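Side-chain contacts in arfgap-like finger domain containing protein (Cryptosporidium parvum Iowa II, PDB 2OWA), which probably acts as a GTPase-activating protein for ADP-ribosylation factors through a zinc-binding ArfGAP domain, the part described here: residues Asn102-Lys105 with Gln106-Gly109; Met69-His72 with Ile73-Arg77. All blocks are in the same frame, centred on the assembly; numbering follows the deposited sequence.

Contact 1: Asn102-Lys105 with Gln106-Gly109; sequences NYFK and QVLG
Phe104 O is gripped by two backbone N-H groups near the end of helix 97-107. Leu108 N donates to Phe104 O at 2.6 Å, and Gly109 N makes a weak bond to Phe104 O at 3.5 Å. Leu108 also brings its CB within 3.2 Å of Phe104 O, so this carbonyl is closely surrounded. The side chains of Phe104 and Leu108 run side by side, and Leu108 CD1 meets ring atom CD1 of Phe104 at 3.7 Å.

One residue earlier, Val107 packs on Tyr103. Its CG1 methyl lies over one face of the Tyr103 ring in a CH-pi contact, 4.0 Å from the centroid. The CG2 methyl of Val107, on the same side of the ring, comes within 3.4 Å of Tyr103 CE2. The ring reaches Val107 because CG of Tyr103 is anti to the backbone N (chi1 175°), which sends it along the helix. Beyond these segments, the rings of Tyr103 and Phe104 both meet Tyr128 of helix 123-135.

Asn102 and Gln106 form an amide pair at the exposed surface. Gln106 NE2 donates to Asn102 OD1 at 3.0 Å, and the bond is nearly straight (168°). The acceptor lies in the amide plane of Gln106, but the donor is tilted from the carbonyl plane of Asn102. The two amide planes stand 70° apart. In the backbone, Gln106 N makes a weak bond to Asn102 O.

Side-chain pairing from i to i+4 is that of an alpha-helix. Gly109, of positive phi, just follows it, a common way for a helix to end.

Contact 2: Met69-His72 with Ile73-Arg77; sequences MGVH and ISFVR
A tight turn between helix 60-67 and strand 76-78 of the ArfGAP domain holds this contact. Gly70 O accepts two backbone bonds, from Ile73 N at 2.8 Å and from Ser74 N at 3.1 Å. The donors approach from opposite faces of the carbonyl plane. One water bridges the turn, accepting from Gly70 N and donating to Ser74 O at 2.6 Å.

His72 and Ile73 lie side by side. Ile73 CG1 sits over one face of the imidazole, 3.7 Å from the His72 ring centroid, as a CH-pi contact. The His72 torsion, with CG between the backbone N and the carbonyl carbon (chi1 66°), places the ring beside Ile73, with one face against CG1. On another flank of Ile73, CG2 meets Met69 CB at 4.0 Å, and these two side chains cross at about a right angle. Val71 CG1 packs against Phe75 CD1 at 3.7 Å.

Ser74 OG has hydrogen-bond partners outside the turn, His66 ND1 and Ser51 OG. They tie it to helix 60-67 and strand 49-51. Together the bonds to Gly70 O form a type I beta turn with an overlapping alpha turn, leading from helix to strand.

From the N terminus, the chain passes the four zinc-binding cysteines, the last of them in helix 60-67, before it reaches contact 2. This contact closes the short turn at Gly70-Ser74, and the chain then enters strand 76-78, an outer strand of the three-stranded antiparallel sheet. The chain then runs through helix 86-94 to helix 97-107, where contact 1 forms along the last turns. The two are in series and neither nest nor cross. Their nearest atoms are about 9 Å apart. Contact 2 links helix 60-67, which carries Cys62, to the sheet, while contact 1 faces helix 123-135 in the helical part of the domain.

Contact 1: Asn102-Lys105 with Gln106-Gly109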
loop_
_atom_site.group_PDB
_atom_site.type_symbol
_atom_site.label_atom_id
_atom_site.label_comp_id
_atom_site.label_asym_id
_atom_site.label_seq_id
_atom_site.Cartn_x
_atom_site.Cartn_y
_atom_site.Cartn_z
ATOM N N ASN A 102 12.584 1.373 1.971
ATOM C CA ASN A 102 13.631 1.951 2.789
ATOM C C ASN A 102 13.566 1.393 4.201
ATOM O O ASN A 102 14.579 0.972 4.742
ATOM C CB ASN A 102 13.589 3.502 2.802
ATOM C CG ASN A 102 14.536 4.108 3.867
ATOM O OD1 ASN A 102 15.723 3.816 3.885
ATOM N ND2 ASN A 102 14.000 4.935 4.754
ATOM N N TYR A 103 12.364 1.397 4.793
ATOM C CA TYR A 103 12.188 0.878 6.125
ATOM C C TYR A 103 12.580 -0.612 6.231
ATOM O O TYR A 103 13.377 -0.983 7.102
ATOM C CB TYR A 103 10.757 1.097 6.611
ATOM C CG TYR A 103 10.479 0.459 7.956
ATOM C CD1 TYR A 103 10.806 1.115 9.132
ATOM C CD2 TYR A 103 9.916 -0.827 8.044
ATOM C CE1 TYR A 103 10.558 0.548 10.354
ATOM C CE2 TYR A 103 9.665 -1.403 9.274
ATOM C CZ TYR A 103 9.998 -0.711 10.414
ATOM O OH TYR A 103 9.764 -1.259 11.625
ATOM N N PHE A 104 12.016 -1.427 5.354
ATOM C CA PHE A 104 12.239 -2.891 5.364
ATOM C C PHE A 104 13.682 -3.321 5.063
ATOM O O PHE A 104 14.198 -4.191 5.754
ATOM C CB PHE A 104 11.187 -3.661 4.520
ATOM C CG PHE A 104 9.813 -3.698 5.162
ATOM C CD1 PHE A 104 9.636 -4.289 6.418
ATOM C CD2 PHE A 104 8.696 -3.132 4.512
ATOM C CE1 PHE A 104 8.369 -4.304 7.044
ATOM C CE2 PHE A 104 7.432 -3.146 5.091
ATOM C CZ PHE A 104 7.261 -3.726 6.381
ATOM N N LYS A 105 14.341 -2.697 4.084
ATOM C CA LYS A 105 15.752 -3.004 3.835
ATOM C C LYS A 105 16.602 -2.717 5.084
ATOM O O LYS A 105 17.579 -3.402 5.292
ATOM C CB LYS A 105 16.338 -2.235 2.639
ATOM C CG LYS A 105 15.733 -2.551 1.253
ATOM C CD LYS A 105 16.438 -1.702 0.170
ATOM C CE LYS A 105 15.968 -2.037 -1.265
ATOM N NZ LYS A 105 16.033 -3.522 -1.664
ATOM N N GLN A 106 16.249 -1.691 5.877
ATOM C CA GLN A 106 16.964 -1.427 7.148
ATOM C C GLN A 106 16.647 -2.450 8.242
ATOM O O GLN A 106 17.565 -2.983 8.882
ATOM C CB GLN A 106 16.712 0.001 7.685
ATOM C CG GLN A 106 16.898 1.123 6.651
ATOM C CD GLN A 106 17.454 2.435 7.240
ATOM O OE1 GLN A 106 18.071 2.442 8.328
ATOM N NE2 GLN A 106 17.246 3.553 6.511
ATOM N N VAL A 107 15.360 -2.729 8.466
ATOM C CA VAL A 107 14.962 -3.558 9.594
ATOM C C VAL A 107 14.980 -5.073 9.279
ATOM O O VAL A 107 15.223 -5.898 10.179
ATOM C CB VAL A 107 13.622 -3.117 10.258
ATOM C CG1 VAL A 107 13.659 -1.628 10.636
ATOM C CG2 VAL A 107 12.443 -3.436 9.403
ATOM N N LEU A 108 14.745 -5.428 8.012
ATOM C CA LEU A 108 14.850 -6.825 7.570
ATOM C C LEU A 108 16.217 -7.144 6.942
ATOM O O LEU A 108 16.592 -8.323 6.809
ATOM C CB LEU A 108 13.677 -7.192 6.645
ATOM C CG LEU A 108 12.274 -7.211 7.284
ATOM C CD1 LEU A 108 11.234 -7.607 6.255
ATOM C CD2 LEU A 108 12.196 -8.135 8.496
ATOM N N GLY A 109 16.968 -6.098 6.574
ATOM C CA GLY A 109 18.375 -6.247 6.133
ATOM C C GLY A 109 18.601 -6.537 4.660
ATOM O O GLY A 109 17.658 -6.454 3.846
#

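Contact 2: Met69-His72 with Ile73-Arg77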
loop_
_atom_site.group_PDB
_atom_site.type_symbol
_atom_site.label_atom_id
_atom_site.label_comp_id
_atom_site.label_asym_id
_atom_site.label_seq_id
_atom_site.Cartn_x
_atom_site.Cartn_y
_atom_site.Cartn_z
ATOM N N MET A 69 -4.402 -13.656 2.939
ATOM C CA MET A 69 -3.773 -13.536 4.250
ATOM C C MET A 69 -4.708 -13.004 5.336
ATOM O O MET A 69 -4.535 -13.335 6.511
ATOM C CB MET A 69 -2.553 -12.633 4.160
ATOM C CG MET A 69 -1.485 -13.173 3.237
ATOM S SD MET A 69 -0.023 -12.128 3.122
ATOM C CE MET A 69 -0.668 -10.530 2.836
ATOM N N GLY A 70 -5.660 -12.152 4.983
ATOM C CA GLY A 70 -6.591 -11.650 6.008
ATOM C C GLY A 70 -6.229 -10.245 6.440
ATOM O O GLY A 70 -5.038 -9.916 6.586
ATOM N N VAL A 71 -7.261 -9.443 6.692
ATOM C CA VAL A 71 -7.130 -7.993 6.709
ATOM C C VAL A 71 -6.192 -7.443 7.761
ATOM O O VAL A 71 -5.639 -6.346 7.573
ATOM C CB VAL A 71 -8.503 -7.239 6.806
ATOM C CG1 VAL A 71 -9.205 -7.222 5.469
ATOM C CG2 VAL A 71 -9.364 -7.827 7.878
ATOM N N HIS A 72 -6.039 -8.171 8.872
ATOM C CA HIS A 72 -5.113 -7.770 9.926
ATOM C C HIS A 72 -3.647 -7.917 9.511
ATOM O O HIS A 72 -2.740 -7.285 10.113
ATOM C CB HIS A 72 -5.414 -8.573 11.211
ATOM C CG HIS A 72 -5.152 -10.045 11.087
ATOM N ND1 HIS A 72 -5.885 -10.861 10.255
ATOM C CD2 HIS A 72 -4.219 -10.840 11.673
ATOM C CE1 HIS A 72 -5.409 -12.094 10.324
ATOM N NE2 HIS A 72 -4.395 -12.105 11.173
ATOM N N ILE A 73 -3.401 -8.771 8.513
ATOM C CA ILE A 73 -2.072 -8.923 7.926
ATOM C C ILE A 73 -1.900 -7.905 6.773
ATOM O O ILE A 73 -1.030 -7.051 6.816
ATOM C CB ILE A 73 -1.848 -10.380 7.441
ATOM C CG1 ILE A 73 -2.184 -11.395 8.560
ATOM C CG2 ILE A 73 -0.447 -10.554 6.795
ATOM C CD1 ILE A 73 -1.044 -11.731 9.475
ATOM N N SER A 74 -2.773 -7.969 5.779
ATOM C CA SER A 74 -2.685 -7.075 4.637
ATOM C C SER A 74 -4.065 -6.809 4.074
ATOM O O SER A 74 -4.777 -7.740 3.755
ATOM C CB SER A 74 -1.718 -7.646 3.592
ATOM O OG SER A 74 -1.689 -6.868 2.429
ATOM N N PHE A 75 -4.431 -5.529 3.986
ATOM C CA PHE A 75 -5.786 -5.054 3.668
ATOM C C PHE A 75 -5.713 -4.517 2.258
ATOM O O PHE A 75 -5.142 -3.459 2.024
ATOM C CB PHE A 75 -6.184 -3.945 4.672
ATOM C CG PHE A 75 -7.546 -3.305 4.432
ATOM C CD1 PHE A 75 -8.633 -3.622 5.227
ATOM C CD2 PHE A 75 -7.714 -2.315 3.456
ATOM C CE1 PHE A 75 -9.878 -3.010 5.046
ATOM C CE2 PHE A 75 -8.963 -1.695 3.236
ATOM C CZ PHE A 75 -10.048 -2.042 4.059
ATOM N N VAL A 76 -6.309 -5.250 1.326
ATOM C CA VAL A 76 -6.005 -5.106 -0.103
ATOM C C VAL A 76 -7.150 -4.400 -0.817
ATOM O O VAL A 76 -8.313 -4.698 -0.559
ATOM C CB VAL A 76 -5.726 -6.506 -0.748
ATOM C CG1 VAL A 76 -5.691 -6.451 -2.278
ATOM C CG2 VAL A 76 -4.472 -7.104 -0.167
ATOM N N ARG A 77 -6.790 -3.454 -1.685
ATOM C CA ARG A 77 -7.722 -2.734 -2.561
ATOM C C ARG A 77 -7.135 -2.589 -3.948
ATOM O O ARG A 77 -5.931 -2.638 -4.128
ATOM C CB ARG A 77 -8.018 -1.303 -2.022
ATOM C CG ARG A 77 -8.775 -1.256 -0.687
ATOM C CD ARG A 77 -10.151 -1.844 -0.939
ATOM N NE ARG A 77 -11.090 -1.785 0.179
ATOM C CZ ARG A 77 -11.397 -2.821 0.969
ATOM N NH1 ARG A 77 -10.775 -4.008 0.845
ATOM N NH2 ARG A 77 -12.310 -2.650 1.922
HETATM O O HOH W 1 -5.808 -9.962 3.030
#